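Local coordinates for BH0236 protein (Bacillus halodurans, PDB 5T7A) that probably binds beta-1,3-glucan as a family 56 carbohydrate-binding module, helping its parent enzyme to recognise and hydrolyse that polysaccharide, at residues Asp61-Val66 with Gln71-Met76; Phe100-Glu103 with Gln108-Thr111; Thr55-Val60 with Gly81-Val86; Gly38-Thr43 with Thr48-Pro53. All coordinates share one frame; numbering follows the deposited sequence. Where two conformers were deposited one is given.

How the contacts relate
All four contacts belong to one compact, all-antiparallel beta domain without helix. Contact 4 comes first along the chain, in the hairpin of strands 35-40 and 46-53. Contact 3 then ties the loop leading into strand 60-66 to strand 82-88, and contact 1, the hairpin 60-66/72-79, falls between those two segments in sequence. Contact 2, the hairpin 95-103/108-117, comes last. Contacts 1 and 2 share the seam between neighbouring strands 60-66 and 95-103, with centres about 12 Å apart. Contacts 2 and 4 have centres about 16 Å apart, yet F100 and Y102 meet F51 in the interior. Together they build a sandwich-like core for the probable sugar-binding module.

Contact 1: Asp61-Val66 with Gln71-Met76; sequences DVHLKV and QLNYRM. With EDO (1,2-ethanediol), chain F; EDO (1,2-ethanediol), chain E.
H63 and N73 face each other at a non-hydrogen-bonded pair of this antiparallel hairpin, and a short run of side-chain hydrogen bonds passes through them. H63 ND1 donates to N73 OD1 over 2.8 Å, with the oxygen close to the imidazole plane. The same oxygen takes a second, almost linear bond from Q71 NE2 (2.8 Å, 175° at the hydrogen), which arrives on a lone pair. Q71 can do this because its CG is anti to the backbone N and its chain runs out straight, alongside H63. The double grip should hold the N73 amide in one rotation, while H63 NE2 is engaged by T101 of strand 95-103.

At the next non-hydrogen-bonded pair, two residues along and on the same face, R75 folds back at chi2 and chi3 (67° and 57°) to bring NE within 2.7 Å of D61 OD1. Carboxylate and guanidinium are nearly coplanar, and a water bridges D61 OD2 and R75 NH2, a second link between the two groups.

The reverse face is apolar. L64 CD2 meets the edge of the Y74 ring at CE2 (3.9 Å), L64 CD1 touches L72 CD1 (4.0 Å), and V62 CG1 reaches M76 CG (3.8 Å). V62 and M76 also pack on F100 of strand 95-103, V62 and L64 lie on I49 of strand 46-53, and R85 of strand 82-88 is a cation-pi partner of Y74.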
loop_
_atom_site.group_PDB
_atom_site.type_symbol
_atom_site.label_atom_id
_atom_site.label_comp_id
_atom_site.label_asym_id
_atom_site.label_seq_id
_atom_site.Cartn_x
_atom_site.Cartn_y
_atom_site.Cartn_z
ATOM N N ASP A 61 3.128 0.843 7.969
ATOM C CA ASP A 61 3.888 1.732 7.092
ATOM C C ASP A 61 3.882 1.199 5.660
ATOM O O ASP A 61 3.869 -0.018 5.443
ATOM C CB ASP A 61 5.311 1.837 7.518
ATOM C CG ASP A 61 5.479 2.473 8.899
ATOM O OD1 ASP A 61 4.608 3.226 9.323
ATOM O OD2 ASP A 61 6.501 2.173 9.568
ATOM N N VAL A 62 3.867 2.129 4.699
ATOM C CA VAL A 62 4.068 1.792 3.324
ATOM C C VAL A 62 5.362 2.365 2.812
ATOM O O VAL A 62 5.754 3.482 3.213
ATOM C CB VAL A 62 2.859 2.226 2.456
ATOM C CG1 VAL A 62 2.647 3.738 2.443
ATOM C CG2 VAL A 62 2.973 1.676 1.058
ATOM N N HIS A 63 6.035 1.594 1.983
ATOM C CA HIS A 63 7.341 1.951 1.329
ATOM C C HIS A 63 7.015 2.008 -0.152
ATOM O O HIS A 63 6.385 1.079 -0.670
ATOM C CB HIS A 63 8.370 0.868 1.591
ATOM C CG HIS A 63 8.401 0.416 3.014
ATOM N ND1 HIS A 63 8.772 1.255 4.059
ATOM C CD2 HIS A 63 8.003 -0.727 3.591
ATOM C CE1 HIS A 63 8.621 0.622 5.206
ATOM N NE2 HIS A 63 8.171 -0.587 4.957
ATOM N N LEU A 64 7.322 3.134 -0.838
ATOM C CA LEU A 64 6.937 3.225 -2.254
ATOM C C LEU A 64 7.995 3.879 -3.088
ATOM O O LEU A 64 8.809 4.674 -2.590
ATOM C CB LEU A 64 5.561 3.841 -2.413
ATOM C CG LEU A 64 5.349 5.280 -1.946
ATOM C CD1 LEU A 64 5.793 6.197 -3.067
ATOM C CD2 LEU A 64 3.878 5.516 -1.549
ATOM N N LYS A 65 7.971 3.521 -4.360
ATOM C CA LYS A 65 8.795 4.211 -5.362
ATOM C C LYS A 65 8.011 4.324 -6.620
ATOM O O LYS A 65 7.246 3.434 -6.982
ATOM C CB LYS A 65 9.984 3.338 -5.722
ATOM C CG LYS A 65 10.962 3.017 -4.657
ATOM C CD LYS A 65 11.826 1.841 -5.143
ATOM C CE LYS A 65 12.855 1.548 -4.106
ATOM N NZ LYS A 65 14.018 0.796 -4.652
ATOM N N VAL A 66 8.278 5.372 -7.394
ATOM C CA VAL A 66 7.596 5.572 -8.647
ATOM C C VAL A 66 8.660 5.609 -9.770
ATOM O O VAL A 66 9.613 6.381 -9.633
ATOM C CB VAL A 66 6.847 6.886 -8.641
ATOM C CG1 VAL A 66 6.220 7.104 -10.025
ATOM C CG2 VAL A 66 5.778 6.967 -7.548
ATOM N N GLN A 71 13.009 5.798 -2.657
ATOM C CA GLN A 71 12.037 5.192 -1.800
ATOM C C GLN A 71 11.516 6.188 -0.794
ATOM O O GLN A 71 12.330 6.848 -0.129
ATOM C CB GLN A 71 12.649 4.036 -1.076
ATOM C CG GLN A 71 11.647 3.299 -0.158
ATOM C CD GLN A 71 12.238 2.074 0.469
ATOM O OE1 GLN A 71 13.007 1.367 -0.147
ATOM N NE2 GLN A 71 11.879 1.808 1.713
ATOM N N LEU A 72 10.199 6.241 -0.657
ATOM C CA LEU A 72 9.504 7.113 0.254
ATOM C C LEU A 72 8.755 6.221 1.232
ATOM O O LEU A 72 8.231 5.204 0.820
ATOM C CB LEU A 72 8.531 7.933 -0.544
ATOM C CG LEU A 72 9.175 8.787 -1.627
ATOM C CD1 LEU A 72 8.102 9.419 -2.520
ATOM C CD2 LEU A 72 9.998 9.846 -0.969
ATOM N N ASN A 73 8.802 6.551 2.506
ATOM C CA ASN A 73 8.188 5.796 3.572
ATOM C C ASN A 73 7.135 6.623 4.316
ATOM O O ASN A 73 7.418 7.758 4.766
ATOM C CB ASN A 73 9.237 5.290 4.535
ATOM C CG ASN A 73 10.365 4.604 3.793
ATOM O OD1 ASN A 73 10.175 3.536 3.204
ATOM N ND2 ASN A 73 11.516 5.263 3.722
ATOM N N TYR A 74 5.942 6.046 4.531
ATOM C CA TYR A 74 4.858 6.782 5.138
ATOM C C TYR A 74 4.111 5.885 6.108
ATOM O O TYR A 74 3.919 4.688 5.850
ATOM C CB TYR A 74 3.846 7.295 4.137
ATOM C CG TYR A 74 4.373 8.162 3.035
ATOM C CD1 TYR A 74 4.614 9.522 3.249
ATOM C CD2 TYR A 74 4.717 7.646 1.801
ATOM C CE1 TYR A 74 5.125 10.318 2.241
ATOM C CE2 TYR A 74 5.165 8.435 0.771
ATOM C CZ TYR A 74 5.363 9.801 0.975
ATOM O OH TYR A 74 5.912 10.606 -0.012
ATOM N N ARG A 75 3.691 6.453 7.230
ATOM C CA ARG A 75 2.698 5.816 8.087
ATOM C C ARG A 75 1.379 5.939 7.388
ATOM O O ARG A 75 0.940 7.069 7.072
ATOM C CB ARG A 75 2.719 6.455 9.502
ATOM C CG ARG A 75 1.642 5.940 10.440
ATOM C CD ARG A 75 1.833 4.494 10.814
ATOM N NE ARG A 75 3.124 4.175 11.429
ATOM C CZ ARG A 75 3.435 4.442 12.701
ATOM N NH1 ARG A 75 2.560 4.962 13.505
ATOM N NH2 ARG A 75 4.615 4.146 13.155
ATOM N N MET A 76 0.704 4.821 7.156
ATOM C CA MET A 76 -0.591 4.807 6.543
ATOM C C MET A 76 -1.614 5.361 7.523
ATOM O O MET A 76 -1.385 5.400 8.761
ATOM C CB MET A 76 -0.922 3.379 6.052
ATOM C CG MET A 76 0.123 2.847 5.083
ATOM S SD MET A 76 -0.410 1.220 4.386
ATOM C CE MET A 76 -1.469 1.716 3.066
HETATM C C1 EDO F . 9.160 9.349 -6.770
HETATM O O1 EDO F . 9.318 10.495 -5.962
HETATM C C2 EDO F . 9.156 8.155 -5.824
HETATM O O2 EDO F . 10.122 7.144 -6.152
HETATM C C1 EDO E . 11.715 -1.689 -5.653
HETATM O O1 EDO E . 12.948 -1.014 -5.827
HETATM C C2 EDO E . 12.037 -3.148 -5.678
HETATM O O2 EDO E . 11.586 -3.748 -6.887
HETATM O O HOH W 1 6.844 2.765 12.050
#

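Contact 2: Phe100-Glu103 with Gln108-Thr111; sequences FTYE and QYTT
T101 and T110 meet hydroxyl to hydroxyl across the hairpin of strands 95-103 and 108-117, their OG1 atoms hydrogen-bonded at 2.8 Å. Each threonine sets OG1 anti to its carbonyl carbon (chi1 -65° in T101), which aims both hydroxyls at the seam. T101 OG1 is also bonded to H63 on the next strand, so the pair extends a polar line across three strands. The third hydroxyl, T111 OG1, stands in for a backbone carbonyl, accepting from F100 N at 3.0 Å.

Among the main-chain bonds, T111 N gives to F100 O at 2.8 Å, and Y102 and Y109 exchange a reciprocal pair, with Y102 N to Y109 O at 2.8 Å. CA-H...O contacts fill the gaps between them, T110 CA approaching F100 O to 3.1 Å.

Aromatic and apolar contacts occupy the face bearing the tyrosines. Y109 CB sits over one face of the Y102 ring, 4.0 Å from its centroid, a CH-pi contact, whereas the two rings meet obliquely with planes 44° apart. At the edge of the Y102 ring lies T111 CG2. On the other face the Q108 amide rests against T101 CG2, with NE2 3.5 Å away, while its OE1 bonds Y59.

The chemistry thus divides by face: T101, T110 and Q108 make a mainly polar one, Y102 with Y109 an aromatic one. Y102, though buried, has D34 for its hydroxyl; on the opposite face buried E103 has R58, so both buried polar ends are paired.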
loop_
_atom_site.group_PDB
_atom_site.type_symbol
_atom_site.label_atom_id
_atom_site.label_comp_id
_atom_site.label_asym_id
_atom_site.label_seq_id
_atom_site.Cartn_x
_atom_site.Cartn_y
_atom_site.Cartn_z
ATOM N N PHE A 100 4.988 -3.158 2.426
ATOM C CA PHE A 100 4.463 -2.772 3.713
ATOM C C PHE A 100 5.280 -3.286 4.863
ATOM O O PHE A 100 5.833 -4.393 4.791
ATOM C CB PHE A 100 3.019 -3.292 3.891
ATOM C CG PHE A 100 2.099 -2.881 2.757
ATOM C CD1 PHE A 100 1.421 -1.693 2.790
ATOM C CD2 PHE A 100 1.943 -3.725 1.648
ATOM C CE1 PHE A 100 0.558 -1.333 1.732
ATOM C CE2 PHE A 100 1.130 -3.365 0.638
ATOM C CZ PHE A 100 0.433 -2.172 0.642
ATOM N N THR A 101 5.222 -2.537 5.962
ATOM C CA THR A 101 5.679 -3.059 7.242
ATOM C C THR A 101 4.454 -2.933 8.152
ATOM O O THR A 101 3.983 -1.817 8.371
ATOM C CB THR A 101 6.916 -2.295 7.767
ATOM O OG1 THR A 101 8.030 -2.492 6.889
ATOM C CG2 THR A 101 7.279 -2.782 9.162
ATOM N N TYR A 102 3.994 -4.065 8.684
ATOM C CA TYR A 102 2.798 -4.101 9.485
ATOM C C TYR A 102 3.023 -4.761 10.810
ATOM O O TYR A 102 3.750 -5.709 10.943
ATOM C CB TYR A 102 1.667 -4.838 8.769
ATOM C CG TYR A 102 1.914 -6.235 8.402
ATOM C CD1 TYR A 102 2.596 -6.590 7.253
ATOM C CD2 TYR A 102 1.364 -7.280 9.196
ATOM C CE1 TYR A 102 2.776 -7.939 6.936
ATOM C CE2 TYR A 102 1.537 -8.597 8.874
ATOM C CZ TYR A 102 2.223 -8.950 7.728
ATOM O OH TYR A 102 2.414 -10.258 7.393
ATOM N N GLU A 103 2.368 -4.215 11.811
ATOM C CA GLU A 103 2.453 -4.793 13.152
ATOM C C GLU A 103 1.367 -5.905 13.247
ATOM O O GLU A 103 0.253 -5.801 12.671
ATOM C CB GLU A 103 2.182 -3.707 14.140
ATOM C CG GLU A 103 2.400 -4.095 15.597
ATOM C CD GLU A 103 1.176 -4.644 16.271
ATOM O OE1 GLU A 103 0.037 -4.580 15.749
ATOM O OE2 GLU A 103 1.369 -5.179 17.405
ATOM N N GLN A 108 6.603 -6.738 14.158
ATOM C CA GLN A 108 6.265 -6.240 12.831
ATOM C C GLN A 108 6.905 -7.126 11.762
ATOM O O GLN A 108 7.879 -7.845 11.967
ATOM C CB GLN A 108 6.679 -4.802 12.623
ATOM C CG GLN A 108 8.172 -4.577 12.821
ATOM C CD GLN A 108 8.534 -3.107 12.555
ATOM O OE1 GLN A 108 7.805 -2.185 12.955
ATOM N NE2 GLN A 108 9.597 -2.885 11.844
ATOM N N TYR A 109 6.288 -7.046 10.602
ATOM C CA TYR A 109 6.640 -7.854 9.463
ATOM C C TYR A 109 6.643 -7.009 8.202
ATOM O O TYR A 109 5.849 -6.101 8.071
ATOM C CB TYR A 109 5.622 -9.022 9.306
ATOM C CG TYR A 109 5.487 -9.823 10.574
ATOM C CD1 TYR A 109 6.384 -10.831 10.880
ATOM C CD2 TYR A 109 4.483 -9.528 11.501
ATOM C CE1 TYR A 109 6.314 -11.498 12.082
ATOM C CE2 TYR A 109 4.385 -10.225 12.698
ATOM C CZ TYR A 109 5.291 -11.223 12.955
ATOM O OH TYR A 109 5.206 -11.970 14.159
ATOM N N THR A 110 7.519 -7.332 7.256
ATOM C CA THR A 110 7.609 -6.599 6.001
ATOM C C THR A 110 7.397 -7.467 4.792
ATOM O O THR A 110 7.913 -8.589 4.708
ATOM C CB THR A 110 8.984 -5.911 5.920
ATOM O OG1 THR A 110 9.186 -5.012 7.061
ATOM C CG2 THR A 110 9.158 -5.102 4.641
ATOM N N THR A 111 6.625 -6.951 3.858
ATOM C CA THR A 111 6.316 -7.675 2.660
ATOM C C THR A 111 7.368 -7.445 1.544
ATOM O O THR A 111 8.159 -6.534 1.587
ATOM C CB THR A 111 4.929 -7.245 2.114
ATOM O OG1 THR A 111 4.992 -5.962 1.451
ATOM C CG2 THR A 111 3.886 -7.244 3.183
#

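Contact 3: Thr55-Val60 with Gly81-Val86; sequences TEARYV and GEWERV. With EDO (1,2-ethanediol), chain D.
W83 sets its CG anti to the carbonyl carbon (chi1 -61°) and turns its ring at chi2 75°, which lays the indole broadside to V60. V60 in turn holds CG1 anti to the backbone N, leaving CG2 to press straight onto the tryptophan. That methyl stands 3.5 Å from the centroid of the five-membered ring, only 3° off its normal, a CH-pi contact made almost squarely over the face. Y59 reaches the same ring system through its backbone, CA lying 3.5 Å from W83 CH2, so the chain from Y59 to V60 runs across the indole.

This is a loop-to-strand contact of the all-antiparallel fold: residues 55-59 lead from strand 46-53 into strand 60-66, and W83 comes up from strand 82-88 to meet them. M76 and E78 of the intervening strand 72-79 also touch the indole.

At the edge of the indole, A57 O approaches W83 CZ2 near the ring plane (3.3 Å). A57 CB lies 4.0 Å from W83 NE1. The link between polar groups goes through water, which accepts from W83 NE1 at 2.9 Å and from A57 N at 3.0 Å. V60 N is buried here with no polar partner in the model.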
loop_
_atom_site.group_PDB
_atom_site.type_symbol
_atom_site.label_atom_id
_atom_site.label_comp_id
_atom_site.label_asym_id
_atom_site.label_seq_id
_atom_site.Cartn_x
_atom_site.Cartn_y
_atom_site.Cartn_z
ATOM N N THR A 55 -5.803 -9.501 11.168
ATOM C CA THR A 55 -5.741 -9.198 12.580
ATOM C C THR A 55 -5.465 -7.698 12.692
ATOM O O THR A 55 -4.676 -7.176 11.943
ATOM C CB THR A 55 -4.613 -10.000 13.220
ATOM O OG1 THR A 55 -4.913 -11.388 13.200
ATOM C CG2 THR A 55 -4.447 -9.551 14.730
ATOM N N GLU A 56 -6.156 -7.000 13.581
ATOM C CA GLU A 56 -5.943 -5.558 13.809
ATOM C C GLU A 56 -4.456 -5.260 14.027
ATOM O O GLU A 56 -3.816 -5.996 14.702
ATOM C CB GLU A 56 -6.734 -5.112 15.046
ATOM C CG GLU A 56 -6.571 -3.654 15.389
ATOM C CD GLU A 56 -7.405 -3.198 16.581
ATOM O OE1 GLU A 56 -8.310 -3.922 17.019
ATOM O OE2 GLU A 56 -7.148 -2.059 17.051
ATOM N N ALA A 57 -3.980 -4.207 13.366
ATOM C CA ALA A 57 -2.580 -3.761 13.454
ATOM C C ALA A 57 -2.503 -2.445 14.294
ATOM O O ALA A 57 -3.329 -1.580 14.158
ATOM C CB ALA A 57 -2.077 -3.496 12.050
ATOM N N ARG A 58 -1.455 -2.326 15.112
ATOM C CA ARG A 58 -1.240 -1.081 15.839
ATOM C C ARG A 58 -0.796 0.022 14.853
ATOM O O ARG A 58 -1.106 1.226 15.041
ATOM C CB ARG A 58 -0.221 -1.258 16.911
ATOM C CG ARG A 58 -0.704 -2.088 18.101
ATOM C CD ARG A 58 0.344 -2.065 19.219
ATOM N NE ARG A 58 1.504 -2.902 18.947
ATOM C CZ ARG A 58 2.760 -2.498 19.049
ATOM N NH1 ARG A 58 3.048 -1.215 19.362
ATOM N NH2 ARG A 58 3.700 -3.330 18.810
ATOM N N TYR A 59 -0.131 -0.376 13.785
ATOM C CA TYR A 59 0.363 0.550 12.765
ATOM C C TYR A 59 0.707 -0.224 11.508
ATOM O O TYR A 59 1.010 -1.431 11.570
ATOM C CB TYR A 59 1.623 1.280 13.234
ATOM C CG TYR A 59 2.795 0.433 13.613
ATOM C CD1 TYR A 59 3.726 0.016 12.686
ATOM C CD2 TYR A 59 2.974 -0.003 14.918
ATOM C CE1 TYR A 59 4.799 -0.798 13.050
ATOM C CE2 TYR A 59 4.083 -0.794 15.296
ATOM C CZ TYR A 59 4.976 -1.188 14.378
ATOM O OH TYR A 59 6.035 -2.009 14.732
ATOM N N VAL A 60 0.650 0.496 10.393
ATOM C CA VAL A 60 1.185 -0.063 9.104
ATOM C C VAL A 60 1.884 1.088 8.391
ATOM O O VAL A 60 1.329 2.163 8.271
ATOM C CB VAL A 60 0.034 -0.567 8.212
ATOM C CG1 VAL A 60 0.602 -1.133 6.961
ATOM C CG2 VAL A 60 -0.771 -1.620 8.942
ATOM N N GLY A 81 -10.428 -0.169 10.419
ATOM C CA GLY A 81 -9.666 -1.423 10.425
ATOM C C GLY A 81 -8.800 -1.674 9.189
ATOM O O GLY A 81 -8.124 -2.734 9.131
ATOM N N GLU A 82 -8.817 -0.734 8.243
ATOM C CA GLU A 82 -8.015 -0.771 7.019
ATOM C C GLU A 82 -7.008 0.328 7.150
ATOM O O GLU A 82 -7.136 1.140 8.073
ATOM C CB GLU A 82 -8.872 -0.507 5.784
ATOM C CG GLU A 82 -9.923 -1.541 5.487
ATOM C CD GLU A 82 -10.487 -1.340 4.120
ATOM O OE1 GLU A 82 -10.252 -2.188 3.263
ATOM O OE2 GLU A 82 -11.102 -0.289 3.833
ATOM N N TRP A 83 -6.022 0.355 6.256
ATOM C CA TRP A 83 -4.949 1.367 6.256
ATOM C C TRP A 83 -4.784 1.841 4.808
ATOM O O TRP A 83 -4.778 1.057 3.850
ATOM C CB TRP A 83 -3.690 0.821 6.799
ATOM C CG TRP A 83 -3.781 0.347 8.196
ATOM C CD1 TRP A 83 -4.371 -0.808 8.662
ATOM C CD2 TRP A 83 -3.336 1.050 9.351
ATOM N NE1 TRP A 83 -4.277 -0.861 10.009
ATOM C CE2 TRP A 83 -3.700 0.290 10.464
ATOM C CE3 TRP A 83 -2.673 2.256 9.550
ATOM C CZ2 TRP A 83 -3.378 0.683 11.754
ATOM C CZ3 TRP A 83 -2.391 2.637 10.867
ATOM C CH2 TRP A 83 -2.752 1.836 11.919
ATOM N N GLU A 84 -4.625 3.147 4.637
ATOM C CA GLU A 84 -4.610 3.752 3.295
ATOM C C GLU A 84 -3.509 4.764 3.131
ATOM O O GLU A 84 -3.119 5.436 4.118
ATOM C CB GLU A 84 -5.904 4.501 3.037
ATOM C CG GLU A 84 -7.068 3.557 2.988
ATOM C CD GLU A 84 -8.432 4.234 2.799
ATOM O OE1 GLU A 84 -8.698 5.283 3.494
ATOM O OE2 GLU A 84 -9.255 3.652 2.031
ATOM N N ARG A 85 -3.026 4.872 1.899
ATOM C CA ARG A 85 -2.151 5.964 1.487
ATOM C C ARG A 85 -2.574 6.351 0.053
ATOM O O ARG A 85 -2.473 5.561 -0.868
ATOM C CB ARG A 85 -0.691 5.588 1.556
ATOM C CG ARG A 85 0.247 6.619 0.964
ATOM C CD ARG A 85 0.464 7.775 1.859
ATOM N NE ARG A 85 1.218 8.814 1.123
ATOM C CZ ARG A 85 1.486 9.977 1.691
ATOM N NH1 ARG A 85 1.137 10.175 2.954
ATOM N NH2 ARG A 85 2.116 10.911 0.978
ATOM N N VAL A 86 -2.912 7.617 -0.127
ATOM C CA VAL A 86 -3.239 8.169 -1.448
ATOM C C VAL A 86 -1.945 8.592 -2.145
ATOM O O VAL A 86 -1.079 9.247 -1.552
ATOM C CB VAL A 86 -4.258 9.350 -1.308
ATOM C CG1 VAL A 86 -4.536 9.992 -2.660
ATOM C CG2 VAL A 86 -5.571 8.889 -0.717
HETATM C C1 EDO D . 6.753 -2.301 17.787
HETATM O O1 EDO D . 6.593 -2.932 19.096
HETATM C C2 EDO D . 6.130 -3.241 16.827
HETATM O O2 EDO D . 6.988 -4.180 16.482
HETATM O O HOH W 2 -5.886 -2.585 11.743
#

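Contact 4: Gly38-Thr43 with Thr48-Pro53; sequences GIRGIT and TIFFAP
R40 lies flat on F50 across the hairpin of strands 35-40 and 46-53, part of the module's antiparallel beta fold. Guanidinium and ring planes are just 2° apart, with centres at 4.5 Å. The stack is displaced: F50 CB sits beneath the middle of the guanidinium, 3.6 Å from R40 CZ, and NH1 is the atom that extends toward the ring. The arginine gets there with CG between its backbone N and carbonyl carbon (chi1 67°), followed by an extended run from CG to NE that carries the charged end over the neighbouring strand. Its NH1 and NH2 form salt bridges with E82 and E84 on strand 82-88, so the guanidinium is fixed both by its flat face and by its N-H groups, and the two carboxylates probably balance its charge.

G38 backs the F50 ring on the side opposite the arginine. With no side chain in the way, its main chain comes up close, G38 N lying over the ring face and G38 C 3.4 Å from F50 CE1. The strands themselves are stitched by reciprocal bonds in two hydrogen-bonded pairs, G38 with F50 (F50 N to G38 O, 2.8 Å) and R40 with T48 (R40 N to T48 O, 2.9 Å). Between these, on the reverse, interior face shared with L96, Y98 and F100, the two isoleucines cross obliquely and I39 CD1 touches I49 CG1 at 3.8 Å.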
loop_
_atom_site.group_PDB
_atom_site.type_symbol
_atom_site.label_atom_id
_atom_site.label_comp_id
_atom_site.label_asym_id
_atom_site.label_seq_id
_atom_site.Cartn_x
_atom_site.Cartn_y
_atom_site.Cartn_z
ATOM N N GLY A 38 -3.304 -3.667 -1.825
ATOM C CA GLY A 38 -3.300 -3.413 -3.236
ATOM C C GLY A 38 -3.621 -1.966 -3.555
ATOM O O GLY A 38 -3.361 -1.047 -2.773
ATOM N N ILE A 39 -4.179 -1.794 -4.755
ATOM C CA ILE A 39 -4.531 -0.482 -5.297
ATOM C C ILE A 39 -6.043 -0.410 -5.499
ATOM O O ILE A 39 -6.630 -1.325 -6.096
ATOM C CB ILE A 39 -3.817 -0.225 -6.611
ATOM C CG1 ILE A 39 -2.291 -0.404 -6.461
ATOM C CG2 ILE A 39 -4.159 1.153 -7.137
ATOM C CD1 ILE A 39 -1.552 0.457 -5.465
ATOM N N ARG A 40 -6.679 0.676 -5.045
ATOM C CA ARG A 40 -8.081 0.894 -5.256
ATOM C C ARG A 40 -8.342 2.414 -5.464
ATOM O O ARG A 40 -7.382 3.190 -5.477
ATOM C CB ARG A 40 -8.923 0.313 -4.118
ATOM C CG ARG A 40 -8.737 1.008 -2.800
ATOM C CD ARG A 40 -9.560 0.258 -1.742
ATOM N NE ARG A 40 -9.477 0.857 -0.446
ATOM C CZ ARG A 40 -9.696 0.266 0.707
ATOM N NH1 ARG A 40 -9.973 -1.028 0.792
ATOM N NH2 ARG A 40 -9.583 0.938 1.810
ATOM N N GLY A 41 -9.613 2.812 -5.665
ATOM C CA GLY A 41 -9.861 4.244 -5.734
ATOM C C GLY A 41 -9.137 4.961 -6.910
ATOM O O GLY A 41 -8.694 6.095 -6.739
ATOM N N ILE A 42 -9.059 4.318 -8.060
ATOM C CA ILE A 42 -8.280 4.864 -9.168
ATOM C C ILE A 42 -9.112 5.974 -9.872
ATOM O O ILE A 42 -10.286 5.734 -10.265
ATOM C CB ILE A 42 -7.908 3.766 -10.113
ATOM C CG1 ILE A 42 -6.939 2.805 -9.396
ATOM C CG2 ILE A 42 -7.278 4.350 -11.367
ATOM C CD1 ILE A 42 -6.866 1.446 -10.031
ATOM N N THR A 43 -8.536 7.165 -9.886
ATOM C CA THR A 43 -9.162 8.314 -10.581
ATOM C C THR A 43 -8.116 8.867 -11.529
ATOM O O THR A 43 -6.979 8.361 -11.635
ATOM C CB THR A 43 -9.588 9.400 -9.641
ATOM O OG1 THR A 43 -8.434 10.064 -9.109
ATOM C CG2 THR A 43 -10.461 8.855 -8.528
ATOM N N THR A 48 -5.367 4.864 -4.489
ATOM C CA THR A 48 -5.182 4.603 -3.064
ATOM C C THR A 48 -4.508 3.267 -2.869
ATOM O O THR A 48 -4.996 2.255 -3.328
ATOM C CB THR A 48 -6.500 4.636 -2.294
ATOM O OG1 THR A 48 -7.018 5.990 -2.348
ATOM C CG2 THR A 48 -6.278 4.229 -0.829
ATOM N N ILE A 49 -3.374 3.276 -2.182
ATOM C CA ILE A 49 -2.773 2.003 -1.696
ATOM C C ILE A 49 -3.506 1.629 -0.444
ATOM O O ILE A 49 -3.626 2.452 0.504
ATOM C CB ILE A 49 -1.282 2.138 -1.352
ATOM C CG1 ILE A 49 -0.479 2.620 -2.585
ATOM C CG2 ILE A 49 -0.710 0.793 -0.909
ATOM C CD1 ILE A 49 0.945 3.013 -2.279
ATOM N N PHE A 50 -3.985 0.376 -0.384
ATOM C CA PHE A 50 -4.713 -0.063 0.797
ATOM C C PHE A 50 -4.065 -1.311 1.354
ATOM O O PHE A 50 -3.478 -2.105 0.651
ATOM C CB PHE A 50 -6.174 -0.324 0.544
ATOM C CG PHE A 50 -6.469 -1.589 -0.237
ATOM C CD1 PHE A 50 -6.385 -1.584 -1.629
ATOM C CD2 PHE A 50 -6.793 -2.776 0.403
ATOM C CE1 PHE A 50 -6.690 -2.728 -2.356
ATOM C CE2 PHE A 50 -7.068 -3.955 -0.311
ATOM C CZ PHE A 50 -7.034 -3.934 -1.692
ATOM N N PHE A 51 -4.263 -1.486 2.643
ATOM C CA PHE A 51 -3.760 -2.665 3.404
ATOM C C PHE A 51 -4.811 -3.023 4.458
ATOM O O PHE A 51 -5.151 -2.212 5.327
ATOM C CB PHE A 51 -2.422 -2.312 4.050
ATOM C CG PHE A 51 -1.730 -3.492 4.737
ATOM C CD1 PHE A 51 -0.826 -4.267 4.028
ATOM C CD2 PHE A 51 -2.036 -3.832 6.052
ATOM C CE1 PHE A 51 -0.194 -5.362 4.604
ATOM C CE2 PHE A 51 -1.420 -4.892 6.617
ATOM C CZ PHE A 51 -0.535 -5.666 5.918
ATOM N N ALA A 52 -5.408 -4.193 4.318
ATOM C CA ALA A 52 -6.552 -4.616 5.140
ATOM C C ALA A 52 -6.140 -5.893 5.869
ATOM O O ALA A 52 -6.287 -7.020 5.362
ATOM C CB ALA A 52 -7.777 -4.851 4.242
ATOM N N PRO A 53 -5.602 -5.751 7.085
ATOM C CA PRO A 53 -5.083 -6.916 7.765
ATOM C C PRO A 53 -6.182 -7.760 8.360
ATOM O O PRO A 53 -7.243 -7.276 8.696
ATOM C CB PRO A 53 -4.164 -6.330 8.846
ATOM C CG PRO A 53 -4.909 -5.052 9.186
ATOM C CD PRO A 53 -5.377 -4.510 7.861
HETATM O O HOH W 3 -8.081 7.121 -4.492
#